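PDB 5I4M: amidase, hydantoinase/carbamoylase family from Burkholderia vietnamiensis, which probably hydrolyses the carbon-nitrogen bond of N-carbamoyl-L-amino acids, as a two-zinc hydrolase of the peptidase M20 family. Local coordinates for residues I25-R30 and W413-A418; V77-D80 and N84-M87; D258-A263 and M288-N293; S353-A358 and L426-E431. All coordinates share one frame; numbering follows the deposited sequence. Where two conformers were deposited one is given.

Contact 1 (I25-R30 and W413-A418)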
loop_
_atom_site.group_PDB
_atom_site.type_symbol
_atom_site.label_atom_id
_atom_site.label_comp_id
_atom_site.label_asym_id
_atom_site.label_seq_id
_atom_site.Cartn_x
_atom_site.Cartn_y
_atom_site.Cartn_z
ATOM N N ILE A 25 -28.100 40.248 18.066
ATOM C CA ILE A 25 -26.714 40.056 17.659
ATOM C C ILE A 25 -26.587 38.625 17.146
ATOM O O ILE A 25 -26.582 37.673 17.930
ATOM C CB ILE A 25 -25.748 40.323 18.817
ATOM C CG1 ILE A 25 -25.960 41.735 19.363
ATOM C CG2 ILE A 25 -24.306 40.108 18.374
ATOM C CD1 ILE A 25 -25.115 42.038 20.570
ATOM N N LYS A 26 -26.494 38.466 15.829
ATOM C CA LYS A 26 -26.491 37.133 15.246
ATOM C C LYS A 26 -25.668 37.142 13.967
ATOM O O LYS A 26 -25.374 38.197 13.400
ATOM C CB LYS A 26 -27.919 36.637 14.976
ATOM C CG LYS A 26 -28.791 37.596 14.175
ATOM C CD LYS A 26 -30.186 37.006 13.950
ATOM C CE LYS A 26 -31.006 37.847 12.983
ATOM N NZ LYS A 26 -31.361 39.175 13.553
ATOM N N VAL A 27 -25.286 35.948 13.526
ATOM C CA VAL A 27 -24.398 35.841 12.377
ATOM C C VAL A 27 -25.188 36.043 11.089
ATOM O O VAL A 27 -26.424 36.002 11.065
ATOM C CB VAL A 27 -23.657 34.491 12.366
ATOM C CG1 VAL A 27 -22.849 34.322 13.640
ATOM C CG2 VAL A 27 -24.644 33.353 12.204
ATOM N N ASP A 28 -24.449 36.293 10.010
ATOM C CA ASP A 28 -24.981 36.291 8.649
ATOM C C ASP A 28 -24.810 34.868 8.129
ATOM O O ASP A 28 -23.725 34.486 7.688
ATOM C CB ASP A 28 -24.233 37.316 7.797
ATOM C CG ASP A 28 -24.796 37.458 6.388
ATOM O OD1 ASP A 28 -25.370 36.488 5.844
ATOM O OD2 ASP A 28 -24.640 38.560 5.816
ATOM N N GLY A 29 -25.879 34.070 8.199
ATOM C CA GLY A 29 -25.752 32.653 7.883
ATOM C C GLY A 29 -25.392 32.387 6.432
ATOM O O GLY A 29 -24.649 31.451 6.129
ATOM N N ARG A 30 -25.929 33.190 5.513
ATOM C CA ARG A 30 -25.604 32.993 4.105
ATOM C C ARG A 30 -24.156 33.358 3.823
ATOM O O ARG A 30 -23.471 32.660 3.066
ATOM C CB ARG A 30 -26.541 33.816 3.219
ATOM C CG ARG A 30 -26.234 33.646 1.737
ATOM C CD ARG A 30 -27.159 34.459 0.847
ATOM N NE ARG A 30 -27.098 35.887 1.140
ATOM C CZ ARG A 30 -27.761 36.815 0.455
ATOM N NH1 ARG A 30 -28.527 36.460 -0.571
ATOM N NH2 ARG A 30 -27.659 38.094 0.791
ATOM N N TRP A 413 -27.970 24.050 10.560
ATOM C CA TRP A 413 -26.976 23.644 11.555
ATOM C C TRP A 413 -25.769 24.565 11.534
ATOM O O TRP A 413 -25.251 24.950 12.587
ATOM C CB TRP A 413 -26.512 22.207 11.308
ATOM C CG TRP A 413 -27.554 21.188 11.511
ATOM C CD1 TRP A 413 -28.728 21.317 12.216
ATOM C CD2 TRP A 413 -27.533 19.858 10.998
ATOM N NE1 TRP A 413 -29.432 20.139 12.165
ATOM C CE2 TRP A 413 -28.722 19.228 11.423
ATOM C CE3 TRP A 413 -26.622 19.134 10.213
ATOM C CZ2 TRP A 413 -29.025 17.908 11.091
ATOM C CZ3 TRP A 413 -26.929 17.818 9.877
ATOM C CH2 TRP A 413 -28.124 17.225 10.311
ATOM N N ILE A 414 -25.269 24.874 10.337
ATOM C CA ILE A 414 -24.079 25.711 10.215
ATOM C C ILE A 414 -24.318 27.067 10.867
ATOM O O ILE A 414 -23.501 27.549 11.659
ATOM C CB ILE A 414 -23.683 25.846 8.730
ATOM C CG1 ILE A 414 -23.200 24.499 8.197
ATOM C CG2 ILE A 414 -22.606 26.918 8.525
ATOM C CD1 ILE A 414 -21.994 23.939 8.974
ATOM N N GLU A 415 -25.463 27.686 10.567
ATOM C CA GLU A 415 -25.772 28.994 11.136
ATOM C C GLU A 415 -25.953 28.915 12.648
ATOM O O GLU A 415 -25.447 29.774 13.384
ATOM C CB GLU A 415 -27.025 29.571 10.464
ATOM C CG GLU A 415 -27.510 30.885 11.050
ATOM C CD GLU A 415 -28.631 31.489 10.238
ATOM O OE1 GLU A 415 -29.185 32.521 10.649
ATOM O OE2 GLU A 415 -28.949 30.932 9.174
ATOM N N ALA A 416 -26.645 27.882 13.131
ATOM C CA ALA A 416 -26.914 27.778 14.563
ATOM C C ALA A 416 -25.625 27.659 15.360
ATOM O O ALA A 416 -25.469 28.304 16.406
ATOM C CB ALA A 416 -27.810 26.580 14.851
ATOM N N GLY A 417 -24.696 26.826 14.897
ATOM C CA GLY A 417 -23.456 26.650 15.636
ATOM C C GLY A 417 -22.652 27.930 15.712
ATOM O O GLY A 417 -22.017 28.214 16.729
ATOM N N ALA A 418 -22.677 28.726 14.636
ATOM C CA ALA A 418 -21.956 29.995 14.618
ATOM C C ALA A 418 -22.601 31.025 15.535
ATOM O O ALA A 418 -21.894 31.851 16.122
ATOM C CB ALA A 418 -21.868 30.535 13.185
HETATM O O HOH W 1 -28.323 34.386 12.398
HETATM O O HOH W 2 -28.648 34.580 8.653
#

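Contact 2 (V77-D80 and N84-M87)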
loop_
_atom_site.group_PDB
_atom_site.type_symbol
_atom_site.label_atom_id
_atom_site.label_comp_id
_atom_site.label_asym_id
_atom_site.label_seq_id
_atom_site.Cartn_x
_atom_site.Cartn_y
_atom_site.Cartn_z
ATOM N N VAL A 77 -2.425 39.932 11.495
ATOM C CA VAL A 77 -2.124 38.518 11.315
ATOM C C VAL A 77 -0.680 38.253 11.720
ATOM O O VAL A 77 0.229 38.999 11.339
ATOM C CB VAL A 77 -2.381 38.068 9.865
ATOM C CG1 VAL A 77 -2.133 36.570 9.727
ATOM C CG2 VAL A 77 -3.811 38.404 9.468
ATOM N N THR A 78 -0.477 37.179 12.477
ATOM C CA THR A 78 0.844 36.671 12.804
ATOM C C THR A 78 0.849 35.173 12.520
ATOM O O THR A 78 -0.200 34.529 12.472
ATOM C CB THR A 78 1.223 36.948 14.276
ATOM O OG1 THR A 78 0.175 36.488 15.140
ATOM C CG2 THR A 78 1.450 38.450 14.519
ATOM N N VAL A 79 2.040 34.630 12.299
ATOM C CA VAL A 79 2.230 33.219 11.993
ATOM C C VAL A 79 3.357 32.725 12.883
ATOM O O VAL A 79 4.417 33.354 12.931
ATOM C CB VAL A 79 2.575 32.990 10.508
ATOM C CG1 VAL A 79 2.726 31.499 10.229
ATOM C CG2 VAL A 79 1.508 33.623 9.583
ATOM N N ASP A 80 3.131 31.625 13.604
ATOM C CA ASP A 80 4.170 31.176 14.522
ATOM C C ASP A 80 5.075 30.139 13.844
ATOM O O ASP A 80 4.948 29.841 12.652
ATOM C CB ASP A 80 3.561 30.693 15.852
ATOM C CG ASP A 80 2.844 29.334 15.772
ATOM O OD1 ASP A 80 2.997 28.570 14.799
ATOM O OD2 ASP A 80 2.116 29.008 16.740
ATOM N N ASN A 84 1.010 28.007 12.636
ATOM C CA ASN A 84 -0.307 28.406 13.104
ATOM C C ASN A 84 -0.534 29.874 12.767
ATOM O O ASN A 84 0.371 30.706 12.898
ATOM C CB ASN A 84 -0.449 28.197 14.616
ATOM C CG ASN A 84 -0.162 26.772 15.055
ATOM O OD1 ASN A 84 -0.650 25.815 14.460
ATOM N ND2 ASN A 84 0.621 26.625 16.134
ATOM N N VAL A 85 -1.748 30.194 12.325
ATOM C CA VAL A 85 -2.082 31.533 11.834
ATOM C C VAL A 85 -3.037 32.179 12.827
ATOM O O VAL A 85 -4.114 31.634 13.096
ATOM C CB VAL A 85 -2.720 31.481 10.439
ATOM C CG1 VAL A 85 -3.007 32.896 9.941
ATOM C CG2 VAL A 85 -1.851 30.697 9.470
ATOM N N PHE A 86 -2.671 33.360 13.333
ATOM C CA PHE A 86 -3.457 34.072 14.335
ATOM C C PHE A 86 -4.000 35.356 13.722
ATOM O O PHE A 86 -3.236 36.263 13.381
ATOM C CB PHE A 86 -2.611 34.350 15.574
ATOM C CG PHE A 86 -2.068 33.094 16.203
ATOM C CD1 PHE A 86 -0.872 32.538 15.766
ATOM C CD2 PHE A 86 -2.777 32.453 17.205
ATOM C CE1 PHE A 86 -0.384 31.364 16.340
ATOM C CE2 PHE A 86 -2.301 31.277 17.776
ATOM C CZ PHE A 86 -1.107 30.736 17.348
ATOM N N MET A 87 -5.317 35.420 13.583
ATOM C CA MET A 87 -6.003 36.569 13.011
ATOM C C MET A 87 -6.720 37.284 14.148
ATOM O O MET A 87 -7.679 36.752 14.717
ATOM C CB MET A 87 -6.955 36.116 11.908
ATOM C CG MET A 87 -6.234 35.499 10.714
ATOM S SD MET A 87 -7.223 34.368 9.704
ATOM C CE MET A 87 -7.068 32.834 10.633
HETATM O O HOH W 3 -1.977 38.024 15.418
#

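Contact 3 (D258-A263 and M288-N293)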
loop_
_atom_site.group_PDB
_atom_site.type_symbol
_atom_site.label_atom_id
_atom_site.label_comp_id
_atom_site.label_asym_id
_atom_site.label_seq_id
_atom_site.Cartn_x
_atom_site.Cartn_y
_atom_site.Cartn_z
ATOM N N ASP A 258 5.434 -14.890 6.959
ATOM C CA ASP A 258 4.630 -13.971 6.159
ATOM C C ASP A 258 4.229 -12.767 7.008
ATOM O O ASP A 258 3.409 -12.892 7.927
ATOM C CB ASP A 258 3.402 -14.717 5.632
ATOM C CG ASP A 258 2.625 -13.929 4.599
ATOM O OD1 ASP A 258 2.502 -12.697 4.775
ATOM O OD2 ASP A 258 2.136 -14.549 3.609
ATOM N N ALA A 259 4.790 -11.594 6.690
ATOM C CA ALA A 259 4.505 -10.409 7.495
ATOM C C ALA A 259 3.092 -9.888 7.263
ATOM O O ALA A 259 2.520 -9.247 8.150
ATOM C CB ALA A 259 5.524 -9.302 7.206
ATOM N N LEU A 260 2.516 -10.125 6.087
ATOM C CA LEU A 260 1.137 -9.698 5.881
ATOM C C LEU A 260 0.153 -10.626 6.590
ATOM O O LEU A 260 -0.896 -10.181 7.061
ATOM C CB LEU A 260 0.841 -9.607 4.375
ATOM C CG LEU A 260 -0.575 -9.166 3.985
ATOM C CD1 LEU A 260 -0.882 -7.806 4.595
ATOM C CD2 LEU A 260 -0.732 -9.124 2.464
ATOM N N LEU A 261 0.457 -11.914 6.673
ATOM C CA LEU A 261 -0.359 -12.788 7.503
ATOM C C LEU A 261 -0.395 -12.274 8.932
ATOM O O LEU A 261 -1.465 -12.209 9.553
ATOM C CB LEU A 261 0.188 -14.212 7.454
ATOM C CG LEU A 261 -0.610 -15.280 8.210
ATOM C CD1 LEU A 261 -2.010 -15.452 7.600
ATOM C CD2 LEU A 261 0.144 -16.586 8.230
ATOM N N GLY A 262 0.766 -11.877 9.458
ATOM C CA GLY A 262 0.812 -11.310 10.801
ATOM C C GLY A 262 0.033 -10.014 10.901
ATOM O O GLY A 262 -0.807 -9.845 11.791
ATOM N N ALA A 263 0.301 -9.079 9.986
ATOM C CA ALA A 263 -0.395 -7.796 10.026
ATOM C C ALA A 263 -1.901 -7.985 9.923
ATOM O O ALA A 263 -2.669 -7.327 10.635
ATOM C CB ALA A 263 0.109 -6.890 8.901
ATOM N N MET A 288 -1.650 0.903 5.915
ATOM C CA MET A 288 -0.861 -0.314 5.787
ATOM C C MET A 288 -0.000 -0.188 4.541
ATOM O O MET A 288 -0.485 0.249 3.498
ATOM C CB MET A 288 -1.752 -1.564 5.686
ATOM C CG MET A 288 -0.941 -2.857 5.621
ATOM S SD MET A 288 -1.920 -4.371 5.733
ATOM C CE MET A 288 -2.366 -4.336 7.471
ATOM N N GLN A 289 1.273 -0.572 4.655
ATOM C CA GLN A 289 2.213 -0.566 3.529
ATOM C C GLN A 289 2.888 -1.931 3.477
ATOM O O GLN A 289 3.582 -2.309 4.423
ATOM C CB GLN A 289 3.279 0.532 3.673
ATOM C CG GLN A 289 2.775 1.995 3.697
ATOM C CD GLN A 289 3.864 2.999 4.127
ATOM O OE1 GLN A 289 4.700 2.696 4.970
ATOM N NE2 GLN A 289 3.853 4.191 3.535
ATOM N N VAL A 290 2.695 -2.663 2.383
ATOM C CA VAL A 290 3.215 -4.023 2.236
ATOM C C VAL A 290 4.475 -3.988 1.383
ATOM O O VAL A 290 4.533 -3.259 0.386
ATOM C CB VAL A 290 2.150 -4.940 1.604
ATOM C CG1 VAL A 290 2.683 -6.369 1.401
ATOM C CG2 VAL A 290 0.865 -4.925 2.444
ATOM N N HIS A 291 5.492 -4.781 1.764
ATOM C CA HIS A 291 6.736 -4.864 1.009
ATOM C C HIS A 291 7.073 -6.326 0.728
ATOM O O HIS A 291 7.024 -7.158 1.648
ATOM C CB HIS A 291 7.873 -4.176 1.785
ATOM C CG HIS A 291 7.546 -2.779 2.230
ATOM N ND1 HIS A 291 7.759 -1.672 1.435
ATOM C CD2 HIS A 291 7.021 -2.312 3.389
ATOM C CE1 HIS A 291 7.374 -0.585 2.082
ATOM N NE2 HIS A 291 6.930 -0.945 3.273
ATOM N N PRO A 292 7.448 -6.681 -0.514
ATOM C CA PRO A 292 7.595 -5.776 -1.659
ATOM C C PRO A 292 6.292 -5.515 -2.404
ATOM O O PRO A 292 6.306 -4.782 -3.388
ATOM C CB PRO A 292 8.596 -6.518 -2.557
ATOM C CG PRO A 292 8.304 -7.963 -2.299
ATOM C CD PRO A 292 7.971 -8.029 -0.810
ATOM N N ASN A 293 5.186 -6.103 -1.946
ATOM C CA ASN A 293 3.862 -5.897 -2.552
ATOM C C ASN A 293 3.799 -6.474 -3.967
ATOM O O ASN A 293 3.153 -5.915 -4.857
ATOM C CB ASN A 293 3.462 -4.418 -2.554
ATOM C CG ASN A 293 1.968 -4.219 -2.347
ATOM O OD1 ASN A 293 1.302 -5.048 -1.725
ATOM N ND2 ASN A 293 1.433 -3.118 -2.872
#

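Contact 4 (S353-A358 and L426-E431)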
loop_
_atom_site.group_PDB
_atom_site.type_symbol
_atom_site.label_atom_id
_atom_site.label_comp_id
_atom_site.label_asym_id
_atom_site.label_seq_id
_atom_site.Cartn_x
_atom_site.Cartn_y
_atom_site.Cartn_z
ATOM N N SER A 353 -15.656 24.237 32.936
ATOM C CA SER A 353 -17.076 24.258 33.280
ATOM C C SER A 353 -17.721 25.600 32.954
ATOM O O SER A 353 -18.881 25.640 32.534
ATOM C CB SER A 353 -17.270 23.905 34.755
ATOM O OG SER A 353 -16.610 24.829 35.596
ATOM N N ALA A 354 -16.999 26.709 33.135
ATOM C CA ALA A 354 -17.582 28.004 32.789
ATOM C C ALA A 354 -17.728 28.155 31.279
ATOM O O ALA A 354 -18.712 28.733 30.797
ATOM C CB ALA A 354 -16.740 29.143 33.358
ATOM N N CYS A 355 -16.758 27.648 30.517
ATOM C CA CYS A 355 -16.891 27.672 29.067
ATOM C C CYS A 355 -18.075 26.826 28.619
ATOM O O CYS A 355 -18.855 27.238 27.749
ATOM C CB CYS A 355 -15.596 27.182 28.413
ATOM S SG CYS A 355 -14.242 28.382 28.532
ATOM N N VAL A 356 -18.214 25.632 29.188
ATOM C CA VAL A 356 -19.348 24.777 28.850
ATOM C C VAL A 356 -20.660 25.496 29.150
ATOM O O VAL A 356 -21.599 25.476 28.346
ATOM C CB VAL A 356 -19.237 23.438 29.606
ATOM C CG1 VAL A 356 -20.538 22.653 29.528
ATOM C CG2 VAL A 356 -18.069 22.606 29.059
ATOM N N ALA A 357 -20.738 26.157 30.305
ATOM C CA ALA A 357 -21.952 26.883 30.664
ATOM C C ALA A 357 -22.245 28.005 29.677
ATOM O O ALA A 357 -23.410 28.278 29.365
ATOM C CB ALA A 357 -21.824 27.442 32.079
ATOM N N ALA A 358 -21.197 28.673 29.183
ATOM C CA ALA A 358 -21.388 29.750 28.215
ATOM C C ALA A 358 -21.953 29.219 26.906
ATOM O O ALA A 358 -22.774 29.885 26.268
ATOM C CB ALA A 358 -20.071 30.489 27.967
ATOM N N LEU A 426 -18.576 36.125 22.892
ATOM C CA LEU A 426 -18.938 37.443 23.411
ATOM C C LEU A 426 -19.024 37.432 24.926
ATOM O O LEU A 426 -18.562 38.366 25.594
ATOM C CB LEU A 426 -20.271 37.897 22.826
ATOM C CG LEU A 426 -20.215 38.785 21.597
ATOM C CD1 LEU A 426 -21.631 39.050 21.120
ATOM C CD2 LEU A 426 -19.490 40.086 21.921
ATOM N N SER A 427 -19.622 36.381 25.484
ATOM C CA SER A 427 -19.767 36.296 26.929
ATOM C C SER A 427 -18.419 36.420 27.629
ATOM O O SER A 427 -18.290 37.142 28.623
ATOM C CB SER A 427 -20.454 34.983 27.293
ATOM O OG SER A 427 -20.683 34.898 28.684
ATOM N N ARG A 428 -17.395 35.747 27.114
ATOM C CA ARG A 428 -16.106 35.794 27.784
ATOM C C ARG A 428 -15.270 37.001 27.374
ATOM O O ARG A 428 -14.514 37.531 28.200
ATOM C CB ARG A 428 -15.343 34.499 27.508
ATOM C CG ARG A 428 -16.202 33.266 27.773
ATOM C CD ARG A 428 -15.561 32.330 28.755
ATOM N NE ARG A 428 -15.131 32.999 29.976
ATOM C CZ ARG A 428 -14.363 32.425 30.898
ATOM N NH1 ARG A 428 -13.948 31.172 30.737
ATOM N NH2 ARG A 428 -14.006 33.099 31.983
ATOM N N ALA A 429 -15.390 37.454 26.126
ATOM C CA ALA A 429 -14.555 38.553 25.659
ATOM C C ALA A 429 -15.007 39.892 26.216
ATOM O O ALA A 429 -14.247 40.863 26.155
ATOM C CB ALA A 429 -14.541 38.602 24.127
ATOM N N CYS A 430 -16.218 39.965 26.761
ATOM C CA CYS A 430 -16.728 41.186 27.357
ATOM C C CYS A 430 -16.594 41.199 28.874
ATOM O O CYS A 430 -17.086 42.128 29.520
ATOM C CB CYS A 430 -18.180 41.403 26.938
ATOM S SG CYS A 430 -18.304 41.923 25.210
ATOM N N GLU A 431 -15.945 40.200 29.453
ATOM C CA GLU A 431 -15.629 40.255 30.877
ATOM C C GLU A 431 -14.612 41.368 31.110
ATOM O O GLU A 431 -13.639 41.478 30.357
ATOM C CB GLU A 431 -15.089 38.908 31.357
ATOM C CG GLU A 431 -16.115 37.787 31.252
ATOM C CD GLU A 431 -15.544 36.405 31.519
ATOM O OE1 GLU A 431 -14.354 36.290 31.882
ATOM O OE2 GLU A 431 -16.294 35.421 31.348
#

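Contact 1 (I25-R30 and W413-A418)
V27 and A418 make the close-packed half of this contact, where the chain leading into helix 29-39 lies against helix 411-429 near the other end of the sequence. The two methyls of V27 divide the work. CG1 reaches A418, 3.9 Å from its CB and 3.6 Å from its carbonyl O, whereas CG2 turns to E415, 4.0 Å from its CG. L422, and E125 and S129 of helix 117-132, also touch this valine. The other half is wet. E415 holds CG anti to the backbone N (chi1 175°) and stays extended to the carboxylate, which passes close to the bare backbone of G29; OE2 is 3.9 Å from G29 CA. No direct hydrogen bond links the segments. Instead OE1 accepts from two waters: one, 2.7 Å from E415 OE1, also donates to V27 O, and the other, 2.9 Å from E415 OE1, accepts from G29 N. A single carboxylate oxygen thus serves a carbonyl and an N-H of segment 25-30 through solvent. The chemistry implies a join that is apolar and directly packed inside, but water-mediated outside, where the fit probably tolerates small shifts.

Contact 2 (V77-D80 and N84-M87)
D80 OD1 is gripped by two backbone N-H groups: that of N84, at 3.0 Å from OD1 and well above the carboxylate plane, and that of M82 in the turn. The other oxygen, OD2, receives N84 ND2 at 2.9 Å through its syn lone pair. With chi1 at 73°, D80 CG lies between its own backbone N and carbonyl carbon, and the carboxylate can reach across to N84; its plane stands 68° from the amide. D80 N returns a bond to N84 O, and T78 and F86 follow as a hydrogen-bonded antiparallel pair, F86 N meeting T78 O at 2.9 Å. On their face, the F86 ring turns its edge to D80, CE1 lying 3.5 Å from OD2, and a water joins T78 OG1 to F86 O. The other face is apolar: V77 CG1 meets V85 CG1 at 3.8 Å, and V77 CG2 lies beside M87 CG. In this beta hairpin strand 85-89 pairs onward with strand 141-145, while V79 of the other strand bonds through its backbone to A197. N84 OD1 accepts from T147 N, and helix 57-72 covers the valine and methionine face.

Contact 3 (D258-A263 and M288-N293)
M288 reaches from strand 282-291 to helix 259-276, touching L260 and A263 with its last two atoms. From CB the chain sets out with CG anti to the backbone N (chi1 -177°) and runs on extended to the sulfur; neither CB nor CG meets the helix closely, and they serve as the reach of the arm. SD lies 3.8 Å from L260 CD1. There the chain bends (chi3 -73°), which brings CE to A263 CB, also at 3.8 Å. Sulfur and methyl therefore engage residues three apart in the helix. L260 shares its CD1 with a second partner, V290 CG2 at 4.0 Å, and its side chain crosses those of M288 and V290 at about a right angle. No hydrogen bond passes between the segments; polar order is kept within the helix start, where D258 OD1 caps L261 N at 2.9 Å. The second subunit completes the setting: its V285 packs on L260, and N293 OD1 and M288 N bond to M288 N and N293 OD1 of that subunit, a reciprocal pair. A helix laid on a sheet by apolar contacts, with the partner chain alongside, fits the dimerisation domain of the M20 family.

Contact 4 (S353-A358 and L426-E431)
C355 and R428 meet edge-on: the sulfur SG lies near the guanidinium plane, 3.6 Å from R428 NH1, which donates a weak hydrogen bond to it at 150°. A354 takes a different position, its CB over one face of the same group and 4.3 Å from NH1. One flat cation thus faces helix 353-365 in two ways, a polar edge for the thiol and a face for a methyl.

The second shell explains why the guanidinium lies here. R428 does not run straight; it bends at chi2 (-124°) and chi3 (51°), folding back so that its head can serve both C355 and E431. E431 lies just past the end of its helix and takes the cation side-on in a salt bridge, R428 NE to OE2 at 3.0 Å and R428 NH2 to OE1 at 3.2 Å. The second of these uses the syn lone pair of OE1, whereas NE meets OE2 from above the carboxylate plane. With NE and NH2 both engaged, rotation of the head is restrained and NH1 is left pointing at the cysteine. H205 NE2 also bonds E431 OE1, so the carboxylate that positions the arginine has a second partner.

Farther out, C355 and R428 both rest on P389 and on F208 of strand 206-212, and C355 also touches S391 of strand 390-395. Helices 353-365 and 411-429 therefore lie next to each other over these two neighbouring parallel strands, joined near the C-terminal end of helix 411-429.

How the contacts relate
The four contacts illustrate how chemistry follows place. Contacts 2 and 3 are buried, yet unlike: the first relies on strand pairing and a polar turn, the second on apolar side chains alone. Contacts 1 and 4 are partly buried and use opposite ends of helix 411-429; they touch where I25 CG2 packs on L426 CD1 at 4.0 Å, and their segments alternate along the chain. Both depend on a charged group: in contact 1 a carboxylate joined by waters beside an apolar patch, in contact 4 a guanidinium, held by a salt bridge within its own segment, that gives a weak bond to a thiol. Contact 3 stands apart, and of the four it alone meets the second subunit.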